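Local structure of thiaminase-I (Naegleria gruberi, 4HCW) at residues S99-S104 with Q116-N121; A105-S110 with V335-D340; F162-Q167 with I252-K257. The protein is a thiaminase-I, a single-chain mixed alpha/beta protein whose family shares the two-lobed architecture of periplasmic binding proteins. All coordinates share one frame; numbering follows the deposited sequence.

Contact 1 of 3, residues S99-S104 with Q116-N121; sequences SFVSSS and QYLCSN
L118 meets F100 and V101 through a single methyl branch. Its CD1 lies 3.9 Å from CG2 of V101 and 4.1 Å from CE1 of F100, so one strand residue fills the angle between two successive side chains of a helix. The backbones stay apart, with the CA atoms of V101 and L118 separated by 7.9 Å. CD1 approaches the F100 ring at its edge, near the ring plane, and the two side chains cross at about a right angle. F100 reaches this point because CG sits between the backbone N and the carbonyl carbon (chi1 54°), which swings the end of the ring nearer the strand than its CB direction alone would suggest. The V101 CB is directed toward the strand, and its CG2 branch, anti to the carbonyl carbon, makes the touch; the V101 and L118 side chains cross at an oblique angle. This three-residue patch is wholly apolar and buried, without a hydrogen bond across it.

The other flank, with S99, S102 and S103, is partly exposed and makes no contact with the strand segment. S103 doubles its grip on S99 O, with OG at 2.6 Å and N at 3.1 Å from that oxygen, arriving from opposite faces of the carbonyl plane. Back on the buried side, S104 OG turns onto V101 O at 2.7 Å and also pairs with T262 of strand 260-267.

L118 belongs to strand 110-125, bonded through its backbone to L302; just upstream, Q116 and Y117 both face D263 in a classic beta bulge, and helix 99-105 lies against this bulged strand with V333 packing on F100.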
ATOM      1  N   SER A  99      -4.624  -9.097  11.914  1.00 93.84           N
ATOM      2  CA  SER A  99      -4.163  -8.381  13.096  1.00 93.84           C
ATOM      3  C   SER A  99      -3.472  -7.073  12.719  1.00 93.84           C
ATOM      4  O   SER A  99      -3.700  -6.039  13.346  1.00 93.84           O
ATOM      5  CB  SER A  99      -3.224  -9.259  13.926  1.00 97.30           C
ATOM      6  OG  SER A  99      -2.089  -9.649  13.174  1.00 97.30           O
ATOM      7  N   PHE A 100      -2.637  -7.121  11.686  1.00 76.92           N
ATOM      8  CA  PHE A 100      -1.893  -5.943  11.251  1.00 76.92           C
ATOM      9  C   PHE A 100      -2.771  -4.936  10.512  1.00 76.92           C
ATOM     10  O   PHE A 100      -2.543  -3.728  10.593  1.00 76.92           O
ATOM     11  CB  PHE A 100      -0.688  -6.341  10.394  1.00 88.25           C
ATOM     12  CG  PHE A 100      -1.030  -7.224   9.226  1.00 88.25           C
ATOM     13  CD1 PHE A 100      -1.362  -6.677   7.997  1.00 88.25           C
ATOM     14  CD2 PHE A 100      -0.999  -8.604   9.352  1.00 88.25           C
ATOM     15  CE1 PHE A 100      -1.666  -7.489   6.920  1.00 88.25           C
ATOM     16  CE2 PHE A 100      -1.304  -9.421   8.278  1.00 88.25           C
ATOM     17  CZ  PHE A 100      -1.638  -8.862   7.061  1.00 88.25           C
ATOM     18  N   VAL A 101      -3.772  -5.436   9.795  1.00 83.28           N
ATOM     19  CA  VAL A 101      -4.699  -4.573   9.069  1.00 83.28           C
ATOM     20  C   VAL A 101      -5.521  -3.727  10.035  1.00 83.28           C
ATOM     21  O   VAL A 101      -5.666  -2.519   9.852  1.00 83.28           O
ATOM     22  CB  VAL A 101      -5.647  -5.390   8.168  1.00 60.05           C
ATOM     23  CG1 VAL A 101      -6.740  -4.502   7.595  1.00 60.05           C
ATOM     24  CG2 VAL A 101      -4.868  -6.069   7.054  1.00 60.05           C
ATOM     25  N   SER A 102      -6.051  -4.371  11.069  1.00 95.89           N
ATOM     26  CA  SER A 102      -6.848  -3.677  12.073  1.00 95.89           C
ATOM     27  C   SER A 102      -5.983  -2.753  12.925  1.00 95.89           C
ATOM     28  O   SER A 102      -6.437  -1.696  13.367  1.00 95.89           O
ATOM     29  CB  SER A 102      -7.584  -4.683  12.960  1.00110.71           C
ATOM     30  OG  SER A 102      -6.682  -5.610  13.538  1.00110.71           O
ATOM     31  N   SER A 103      -4.735  -3.153  13.149  1.00 81.00           N
ATOM     32  CA  SER A 103      -3.804  -2.355  13.942  1.00 81.00           C
ATOM     33  C   SER A 103      -3.408  -1.079  13.210  1.00 81.00           C
ATOM     34  O   SER A 103      -3.205  -0.036  13.829  1.00 81.00           O
ATOM     35  CB  SER A 103      -2.553  -3.168  14.285  1.00 86.02           C
ATOM     36  OG  SER A 103      -2.875  -4.295  15.080  1.00 86.02           O
ATOM     37  N   SER A 104      -3.302  -1.171  11.889  1.00 77.59           N
ATOM     38  CA  SER A 104      -2.907  -0.032  11.070  1.00 77.59           C
ATOM     39  C   SER A 104      -4.003   1.026  11.016  1.00 77.59           C
ATOM     40  O   SER A 104      -3.740   2.189  10.710  1.00 77.59           O
ATOM     41  CB  SER A 104      -2.555  -0.486   9.652  1.00 77.04           C
ATOM     42  OG  SER A 104      -3.702  -0.962   8.970  1.00 77.04           O
ATOM     43  N   GLN A 116      -9.421  -0.358   3.441  1.00 61.67           N
ATOM     44  CA  GLN A 116      -9.883  -0.567   2.073  1.00 61.67           C
ATOM     45  C   GLN A 116      -8.905  -1.394   1.247  1.00 61.67           C
ATOM     46  O   GLN A 116      -9.255  -2.459   0.737  1.00 61.67           O
ATOM     47  CB  GLN A 116     -10.142   0.772   1.380  1.00 69.83           C
ATOM     48  CG  GLN A 116     -10.555   0.638  -0.077  1.00 69.83           C
ATOM     49  CD  GLN A 116     -10.912   1.965  -0.712  1.00 69.83           C
ATOM     50  OE1 GLN A 116     -10.617   3.029  -0.166  1.00 69.83           O
ATOM     51  NE2 GLN A 116     -11.555   1.912  -1.872  1.00 69.83           N
ATOM     52  N   TYR A 117      -7.681  -0.896   1.113  1.00 61.54           N
ATOM     53  CA  TYR A 117      -6.676  -1.554   0.285  1.00 61.54           C
ATOM     54  C   TYR A 117      -5.508  -2.077   1.111  1.00 61.54           C
ATOM     55  O   TYR A 117      -5.169  -1.520   2.156  1.00 61.54           O
ATOM     56  CB  TYR A 117      -6.160  -0.593  -0.788  1.00 62.53           C
ATOM     57  CG  TYR A 117      -7.216  -0.142  -1.771  1.00 62.53           C
ATOM     58  CD1 TYR A 117      -8.159  -1.032  -2.265  1.00 62.53           C
ATOM     59  CD2 TYR A 117      -7.273   1.177  -2.200  1.00 62.53           C
ATOM     60  CE1 TYR A 117      -9.127  -0.623  -3.163  1.00 62.53           C
ATOM     61  CE2 TYR A 117      -8.238   1.597  -3.096  1.00 62.53           C
ATOM     62  CZ  TYR A 117      -9.162   0.693  -3.576  1.00 62.53           C
ATOM     63  OH  TYR A 117     -10.125   1.106  -4.469  1.00 62.53           O
ATOM     64  N   LEU A 118      -4.898  -3.156   0.633  1.00 63.17           N
ATOM     65  CA  LEU A 118      -3.707  -3.714   1.256  1.00 63.17           C
ATOM     66  C   LEU A 118      -2.580  -3.701   0.233  1.00 63.17           C
ATOM     67  O   LEU A 118      -2.745  -4.187  -0.884  1.00 63.17           O
ATOM     68  CB  LEU A 118      -3.970  -5.142   1.733  1.00 80.69           C
ATOM     69  CG  LEU A 118      -3.481  -5.506   3.138  1.00 80.69           C
ATOM     70  CD1 LEU A 118      -3.757  -6.972   3.435  1.00 80.69           C
ATOM     71  CD2 LEU A 118      -2.002  -5.190   3.306  1.00 80.69           C
ATOM     72  N   CYS A 119      -1.437  -3.141   0.615  1.00 77.67           N
ATOM     73  CA  CYS A 119      -0.336  -2.965  -0.323  1.00 77.67           C
ATOM     74  C   CYS A 119       1.010  -3.293   0.319  1.00 77.67           C
ATOM     75  O   CYS A 119       1.183  -3.132   1.526  1.00 77.67           O
ATOM     76  CB  CYS A 119      -0.332  -1.531  -0.855  1.00108.77           C
ATOM     77  SG  CYS A 119       0.497  -1.321  -2.439  1.00108.77           S
ATOM     78  N   SER A 120       1.956  -3.752  -0.497  1.00 60.35           N
ATOM     79  CA  SER A 120       3.296  -4.094  -0.024  1.00 60.35           C
ATOM     80  C   SER A 120       4.262  -4.294  -1.189  1.00 60.35           C
ATOM     81  O   SER A 120       3.841  -4.499  -2.327  1.00 60.35           O
ATOM     82  CB  SER A 120       3.258  -5.362   0.834  1.00 91.63           C
ATOM     83  OG  SER A 120       4.564  -5.760   1.214  1.00 91.63           O
ATOM     84  N   ASN A 121       5.559  -4.231  -0.899  1.00 81.96           N
ATOM     85  CA  ASN A 121       6.576  -4.518  -1.906  1.00 81.96           C
ATOM     86  C   ASN A 121       6.886  -6.009  -1.964  1.00 81.96           C
ATOM     87  O   ASN A 121       7.841  -6.480  -1.346  1.00 81.96           O
ATOM     88  CB  ASN A 121       7.855  -3.723  -1.637  1.00 68.91           C
ATOM     89  CG  ASN A 121       7.692  -2.240  -1.911  1.00 68.91           C
ATOM     90  OD1 ASN A 121       7.687  -1.806  -3.064  1.00 68.91           O
ATOM     91  ND2 ASN A 121       7.568  -1.452  -0.849  1.00 68.91           N
TER

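Contact 2 of 3, residues A105-S110 with V335-D340; sequences ASVNGS and VLRCVD
S106 and R337 meet across backbones that remain far apart, the closest CA atoms being those of V107 and V339 at 9.8 Å, so one long side chain bridges strand 335-338 and a short beta hairpin. The hairpin turns at N108 and G109, closed by V107 N bonding to S110 O at 2.8 Å. Both turn residues have positive phi, and the backbone angles of G109 leave no room for a CB beside the preceding carbonyl.

R337 points toward the hairpin and ends on a backbone oxygen. Its NH2 bonds to S106 O at 2.9 Å with a nearly straight N-H...O angle of 162°, while NH1 adds a weak, more bent bond to the same atom at 3.3 Å. The oxygen lies in the guanidinium plane, at its edge, but the arginine nitrogen stands above the plane of the carbonyl. A bend in the chain at chi3 (-56°) turns the guanidinium onto this oxygen. CG2 of V107 touches NH2 obliquely at 3.9 Å, and V107 itself packs on L73 and V77 of helix 73-77, whose P74 touches R337. S106 meets the arginine through its carbonyl, while its OG bonds to S103 O.

NH2 also makes a weak bond to S104 O near the end of helix 99-105, and NH1 forms a salt bridge with D178 of strand 176-179, the parallel neighbour of 335-338. The guanidinium is thus buried yet met by oxygens on several N-H groups. A carboxylate, peptide carbonyls and the C-terminal end of a helix would all favour its positive charge, so R337 probably remains protonated despite its burial.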
ATOM      1  N   ALA A 105      -5.231   0.617  11.316  1.00 88.56           N
ATOM      2  CA  ALA A 105      -6.371   1.526  11.273  1.00 88.56           C
ATOM      3  C   ALA A 105      -6.693   2.092  12.653  1.00 88.56           C
ATOM      4  O   ALA A 105      -7.441   3.062  12.775  1.00 88.56           O
ATOM      5  CB  ALA A 105      -7.587   0.823  10.689  1.00175.33           C
ATOM      6  N   SER A 106      -6.125   1.482  13.689  1.00 93.67           N
ATOM      7  CA  SER A 106      -6.384   1.913  15.059  1.00 93.67           C
ATOM      8  C   SER A 106      -5.318   2.886  15.555  1.00 93.67           C
ATOM      9  O   SER A 106      -4.122   2.638  15.411  1.00 93.67           O
ATOM     10  CB  SER A 106      -6.471   0.707  15.998  1.00108.31           C
ATOM     11  OG  SER A 106      -5.233   0.022  16.065  1.00108.31           O
ATOM     12  N   VAL A 107      -5.765   3.994  16.138  1.00 91.48           N
ATOM     13  CA  VAL A 107      -4.856   4.987  16.697  1.00 91.48           C
ATOM     14  C   VAL A 107      -5.149   5.204  18.179  1.00 91.48           C
ATOM     15  O   VAL A 107      -6.226   5.680  18.542  1.00 91.48           O
ATOM     16  CB  VAL A 107      -4.961   6.334  15.956  1.00 82.95           C
ATOM     17  CG1 VAL A 107      -4.050   7.367  16.600  1.00 82.95           C
ATOM     18  CG2 VAL A 107      -4.618   6.157  14.484  1.00 82.95           C
ATOM     19  N   ASN A 108      -4.184   4.846  19.023  1.00109.90           N
ATOM     20  CA  ASN A 108      -4.321   4.957  20.474  1.00109.90           C
ATOM     21  C   ASN A 108      -5.527   4.194  21.016  1.00109.90           C
ATOM     22  O   ASN A 108      -6.316   4.734  21.793  1.00109.90           O
ATOM     23  CB  ASN A 108      -4.377   6.425  20.910  1.00113.24           C
ATOM     24  CG  ASN A 108      -3.128   7.195  20.530  1.00113.24           C
ATOM     25  OD1 ASN A 108      -2.027   6.642  20.502  1.00113.24           O
ATOM     26  ND2 ASN A 108      -3.291   8.480  20.234  1.00113.24           N
ATOM     27  N   GLY A 109      -5.664   2.940  20.599  1.00133.67           N
ATOM     28  CA  GLY A 109      -6.750   2.095  21.060  1.00133.67           C
ATOM     29  C   GLY A 109      -8.001   2.202  20.211  1.00133.67           C
ATOM     30  O   GLY A 109      -8.560   1.193  19.783  1.00133.67           O
ATOM     31  N   SER A 110      -8.442   3.432  19.966  1.00112.02           N
ATOM     32  CA  SER A 110      -9.656   3.674  19.194  1.00112.02           C
ATOM     33  C   SER A 110      -9.454   3.384  17.710  1.00112.02           C
ATOM     34  O   SER A 110      -8.327   3.380  17.215  1.00112.02           O
ATOM     35  CB  SER A 110     -10.131   5.116  19.383  1.00 87.96           C
ATOM     36  OG  SER A 110     -10.365   5.402  20.750  1.00 87.96           O
ATOM     37  N   VAL A 335       3.680  -2.303  10.161  1.00 70.04           N
ATOM     38  CA  VAL A 335       3.135  -1.168   9.422  1.00 70.04           C
ATOM     39  C   VAL A 335       3.768   0.138   9.893  1.00 70.04           C
ATOM     40  O   VAL A 335       3.608   0.533  11.047  1.00 70.04           O
ATOM     41  CB  VAL A 335       1.605  -1.065   9.580  1.00 78.62           C
ATOM     42  CG1 VAL A 335       1.084   0.195   8.902  1.00 78.62           C
ATOM     43  CG2 VAL A 335       0.922  -2.300   9.014  1.00 78.62           C
ATOM     44  N   LEU A 336       4.485   0.805   8.994  1.00 67.83           N
ATOM     45  CA  LEU A 336       5.152   2.058   9.327  1.00 67.83           C
ATOM     46  C   LEU A 336       4.176   3.231   9.284  1.00 67.83           C
ATOM     47  O   LEU A 336       3.509   3.456   8.275  1.00 67.83           O
ATOM     48  CB  LEU A 336       6.320   2.307   8.373  1.00 60.16           C
ATOM     49  CG  LEU A 336       7.150   3.569   8.617  1.00 60.16           C
ATOM     50  CD1 LEU A 336       7.764   3.550  10.009  1.00 60.16           C
ATOM     51  CD2 LEU A 336       8.226   3.714   7.554  1.00 60.16           C
ATOM     52  N   ARG A 337       4.094   3.972  10.385  1.00 70.42           N
ATOM     53  CA  ARG A 337       3.199   5.123  10.472  1.00 70.42           C
ATOM     54  C   ARG A 337       3.904   6.339  11.067  1.00 70.42           C
ATOM     55  O   ARG A 337       4.918   6.206  11.753  1.00 70.42           O
ATOM     56  CB  ARG A 337       1.954   4.781  11.295  1.00 88.94           C
ATOM     57  CG  ARG A 337       1.169   3.588  10.776  1.00 88.94           C
ATOM     58  CD  ARG A 337      -0.179   3.468  11.465  1.00 88.94           C
ATOM     59  NE  ARG A 337      -0.050   3.380  12.916  1.00 88.94           N
ATOM     60  CZ  ARG A 337      -1.077   3.249  13.750  1.00 88.94           C
ATOM     61  NH1 ARG A 337      -0.868   3.178  15.056  1.00 88.94           N
ATOM     62  NH2 ARG A 337      -2.314   3.188  13.275  1.00 88.94           N
ATOM     63  N   CYS A 338       3.356   7.523  10.808  1.00 70.73           N
ATOM     64  CA  CYS A 338       3.952   8.770  11.279  1.00 70.73           C
ATOM     65  C   CYS A 338       3.081   9.441  12.337  1.00 70.73           C
ATOM     66  O   CYS A 338       1.871   9.578  12.162  1.00 70.73           O
ATOM     67  CB  CYS A 338       4.173   9.723  10.106  1.00 68.10           C
ATOM     68  SG  CYS A 338       5.006   8.971   8.692  1.00 68.10           S
ATOM     69  N   VAL A 339       3.706   9.870  13.429  1.00 77.20           N
ATOM     70  CA  VAL A 339       2.978  10.448  14.556  1.00 77.20           C
ATOM     71  C   VAL A 339       2.682  11.937  14.388  1.00 77.20           C
ATOM     72  O   VAL A 339       1.538  12.367  14.537  1.00 77.20           O
ATOM     73  CB  VAL A 339       3.731  10.233  15.885  1.00 68.08           C
ATOM     74  CG1 VAL A 339       3.040  10.978  17.016  1.00 68.08           C
ATOM     75  CG2 VAL A 339       3.836   8.752  16.201  1.00 68.08           C
ATOM     76  N   ASP A 340       3.709  12.723  14.083  1.00 69.00           N
ATOM     77  CA  ASP A 340       3.553  14.174  14.031  1.00 69.00           C
ATOM     78  C   ASP A 340       4.074  14.815  12.745  1.00 69.00           C
ATOM     79  O   ASP A 340       4.467  15.982  12.746  1.00 69.00           O
ATOM     80  CB  ASP A 340       4.222  14.827  15.247  1.00 90.76           C
ATOM     81  CG  ASP A 340       5.647  14.345  15.461  1.00 90.76           C
ATOM     82  OD1 ASP A 340       6.258  13.821  14.507  1.00 90.76           O
ATOM     83  OD2 ASP A 340       6.159  14.496  16.591  1.00 90.76           O
TER

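Contact 3 of 3, residues F162-Q167 with I252-K257; sequences FGLYQQ and IGTSDK
L164 and Q167 on helix 158-169 receive T254 from the irregular loop between strands 248-250 and 260-267, a helix-to-loop packing contact of the alpha/beta fold. The two helix residues are one turn apart and the threonine fits against both, its CA 6.9 Å from that of L164. No hydrogen bond crosses the interface.

T254 points toward the helix and presents different groups to its two partners. Its CB meets CD2 of L164 at 3.8 Å, while its methyl CG2 comes across the Q167 side chain at an oblique angle, 3.5 Å from CB of Q167 and also close to its OE1. CG2 occupies the place between the backbone N and the carbonyl carbon, with OG1 anti to the N (chi1 172°), and this rotation turns the methyl onto the glutamine. Q167 is extended beyond CG and also touches Y259.

I202 of helix 193-203 and L168 also border T254, which is buried. The preceding G253 is held by a backbone bond to L136. Farther along the loop the contact thins out: S255 comes near the helix backbone only at long range, its OG 4.0 Å from O of Q167.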
ATOM      1  N   PHE A 162      12.810   6.835   2.089  1.00 62.08           N
ATOM      2  CA  PHE A 162      12.371   7.072   3.459  1.00 62.08           C
ATOM      3  C   PHE A 162      11.888   5.784   4.124  1.00 62.08           C
ATOM      4  O   PHE A 162      12.196   5.522   5.286  1.00 62.08           O
ATOM      5  CB  PHE A 162      11.258   8.124   3.482  1.00 70.74           C
ATOM      6  CG  PHE A 162      10.545   8.229   4.802  1.00 70.74           C
ATOM      7  CD1 PHE A 162      11.102   8.940   5.851  1.00 70.74           C
ATOM      8  CD2 PHE A 162       9.312   7.624   4.990  1.00 70.74           C
ATOM      9  CE1 PHE A 162      10.449   9.039   7.065  1.00 70.74           C
ATOM     10  CE2 PHE A 162       8.654   7.719   6.202  1.00 70.74           C
ATOM     11  CZ  PHE A 162       9.223   8.428   7.240  1.00 70.74           C
ATOM     12  N   GLY A 163      11.133   4.986   3.375  1.00 65.71           N
ATOM     13  CA  GLY A 163      10.543   3.769   3.903  1.00 65.71           C
ATOM     14  C   GLY A 163      11.552   2.703   4.282  1.00 65.71           C
ATOM     15  O   GLY A 163      11.546   2.210   5.410  1.00 65.71           O
ATOM     16  N   LEU A 164      12.420   2.347   3.340  1.00 74.11           N
ATOM     17  CA  LEU A 164      13.399   1.287   3.561  1.00 74.11           C
ATOM     18  C   LEU A 164      14.363   1.608   4.697  1.00 74.11           C
ATOM     19  O   LEU A 164      14.755   0.720   5.452  1.00 74.11           O
ATOM     20  CB  LEU A 164      14.181   0.995   2.281  1.00 98.85           C
ATOM     21  CG  LEU A 164      13.389   0.363   1.137  1.00 98.85           C
ATOM     22  CD1 LEU A 164      14.325  -0.026   0.012  1.00 98.85           C
ATOM     23  CD2 LEU A 164      12.605  -0.845   1.627  1.00 98.85           C
ATOM     24  N   TYR A 165      14.743   2.877   4.812  1.00 76.50           N
ATOM     25  CA  TYR A 165      15.636   3.308   5.880  1.00 76.50           C
ATOM     26  C   TYR A 165      15.005   3.056   7.243  1.00 76.50           C
ATOM     27  O   TYR A 165      15.647   2.515   8.142  1.00 76.50           O
ATOM     28  CB  TYR A 165      15.994   4.788   5.727  1.00 80.76           C
ATOM     29  CG  TYR A 165      16.889   5.319   6.828  1.00 80.76           C
ATOM     30  CD1 TYR A 165      18.270   5.185   6.755  1.00 80.76           C
ATOM     31  CD2 TYR A 165      16.351   5.957   7.941  1.00 80.76           C
ATOM     32  CE1 TYR A 165      19.091   5.666   7.761  1.00 80.76           C
ATOM     33  CE2 TYR A 165      17.163   6.440   8.951  1.00 80.76           C
ATOM     34  CZ  TYR A 165      18.532   6.294   8.855  1.00 80.76           C
ATOM     35  OH  TYR A 165      19.339   6.776   9.859  1.00 80.76           O
ATOM     36  N   GLN A 166      13.742   3.441   7.387  1.00 69.90           N
ATOM     37  CA  GLN A 166      13.036   3.283   8.653  1.00 69.90           C
ATOM     38  C   GLN A 166      12.719   1.821   8.953  1.00 69.90           C
ATOM     39  O   GLN A 166      12.660   1.419  10.115  1.00 69.90           O
ATOM     40  CB  GLN A 166      11.754   4.119   8.661  1.00 79.38           C
ATOM     41  CG  GLN A 166      11.991   5.616   8.530  1.00 79.38           C
ATOM     42  CD  GLN A 166      12.744   6.196   9.712  1.00 79.38           C
ATOM     43  OE1 GLN A 166      12.697   5.659  10.818  1.00 79.38           O
ATOM     44  NE2 GLN A 166      13.445   7.300   9.482  1.00 79.38           N
ATOM     45  N   GLN A 167      12.514   1.028   7.906  1.00 93.05           N
ATOM     46  CA  GLN A 167      12.241  -0.395   8.081  1.00 93.05           C
ATOM     47  C   GLN A 167      13.484  -1.132   8.568  1.00 93.05           C
ATOM     48  O   GLN A 167      13.403  -1.994   9.444  1.00 93.05           O
ATOM     49  CB  GLN A 167      11.734  -1.018   6.779  1.00 96.93           C
ATOM     50  CG  GLN A 167      10.348  -0.564   6.360  1.00 96.93           C
ATOM     51  CD  GLN A 167       9.847  -1.294   5.130  1.00 96.93           C
ATOM     52  OE1 GLN A 167      10.172  -2.462   4.912  1.00 96.93           O
ATOM     53  NE2 GLN A 167       9.057  -0.608   4.313  1.00 96.93           N
ATOM     54  N   ILE A 252       8.160 -10.403   1.644  1.00 96.07           N
ATOM     55  CA  ILE A 252       9.547 -10.300   2.068  1.00 96.07           C
ATOM     56  C   ILE A 252       9.827  -8.943   2.698  1.00 96.07           C
ATOM     57  O   ILE A 252       9.536  -7.899   2.114  1.00 96.07           O
ATOM     58  CB  ILE A 252      10.525 -10.526   0.902  1.00 96.37           C
ATOM     59  CG1 ILE A 252      10.078  -9.733  -0.325  1.00 96.37           C
ATOM     60  CG2 ILE A 252      10.622 -12.005   0.570  1.00 96.37           C
ATOM     61  CD1 ILE A 252      11.221  -9.226  -1.163  1.00 96.37           C
ATOM     62  N   GLY A 253      10.382  -8.965   3.903  1.00 88.12           N
ATOM     63  CA  GLY A 253      10.826  -7.743   4.539  1.00 88.12           C
ATOM     64  C   GLY A 253      12.155  -7.340   3.941  1.00 88.12           C
ATOM     65  O   GLY A 253      12.911  -8.191   3.475  1.00 88.12           O
ATOM     66  N   THR A 254      12.439  -6.043   3.940  1.00 86.76           N
ATOM     67  CA  THR A 254      13.734  -5.560   3.482  1.00 86.76           C
ATOM     68  C   THR A 254      14.810  -6.081   4.431  1.00 86.76           C
ATOM     69  O   THR A 254      15.964  -6.272   4.046  1.00 86.76           O
ATOM     70  CB  THR A 254      13.769  -4.022   3.396  1.00 92.74           C
ATOM     71  OG1 THR A 254      15.104  -3.584   3.118  1.00 92.74           O
ATOM     72  CG2 THR A 254      13.302  -3.406   4.697  1.00 92.74           C
ATOM     73  N   SER A 255      14.404  -6.320   5.675  1.00110.17           N
ATOM     74  CA  SER A 255      15.240  -6.973   6.671  1.00110.17           C
ATOM     75  C   SER A 255      14.346  -7.521   7.773  1.00110.17           C
ATOM     76  O   SER A 255      13.581  -6.774   8.385  1.00110.17           O
ATOM     77  CB  SER A 255      16.250  -5.994   7.264  1.00149.20           C
ATOM     78  OG  SER A 255      15.597  -4.939   7.949  1.00149.20           O
ATOM     79  N   ASP A 256      14.439  -8.827   8.006  1.00 99.64           N
ATOM     80  CA  ASP A 256      13.674  -9.494   9.056  1.00 99.64           C
ATOM     81  C   ASP A 256      12.164  -9.342   8.872  1.00 99.64           C
ATOM     82  O   ASP A 256      11.535 -10.121   8.154  1.00 99.64           O
ATOM     83  CB  ASP A 256      14.106  -8.993  10.440  1.00135.94           C
ATOM     84  CG  ASP A 256      13.462  -9.769  11.571  1.00135.94           C
ATOM     85  OD1 ASP A 256      13.129 -10.956  11.368  1.00135.94           O
ATOM     86  OD2 ASP A 256      13.291  -9.191  12.666  1.00135.94           O
ATOM     87  N   LYS A 257      11.588  -8.334   9.519  1.00101.90           N
ATOM     88  CA  LYS A 257      10.140  -8.140   9.516  1.00101.90           C
ATOM     89  C   LYS A 257       9.608  -7.602   8.189  1.00101.90           C
ATOM     90  O   LYS A 257      10.180  -6.678   7.612  1.00101.90           O
ATOM     91  CB  LYS A 257       9.722  -7.213  10.661  1.00 99.51           C
ATOM     92  CG  LYS A 257       9.109  -7.929  11.856  1.00 99.51           C
ATOM     93  CD  LYS A 257      10.042  -8.984  12.425  1.00 99.51           C
ATOM     94  CE  LYS A 257       9.415  -9.686  13.619  1.00 99.51           C
ATOM     95  NZ  LYS A 257      10.299 -10.752  14.167  1.00 99.51           N
TER

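Contacts 1 and 2 lie 12 Å apart between centres and meet the same mixed sheet: helix 99-105 runs straight into strand 106-107, which turns back into strand 110-125. Their segments alternate along the chain, and they touch where S104 packs on V335. Contact 3 is nested within the long loop that contact 2 closes, about 18 Å from its centre; L336, on strand 335-338 of contact 2, reaches F162, G163 and Q166 on helix 158-169. The centres of contacts 1 and 3 are about 15 Å apart, and the two touch where N121 O packs on I252. Chain-distant strand 335-338 therefore lies between the 99-110 region and helix 158-169, joining early, middle and late parts of the protein.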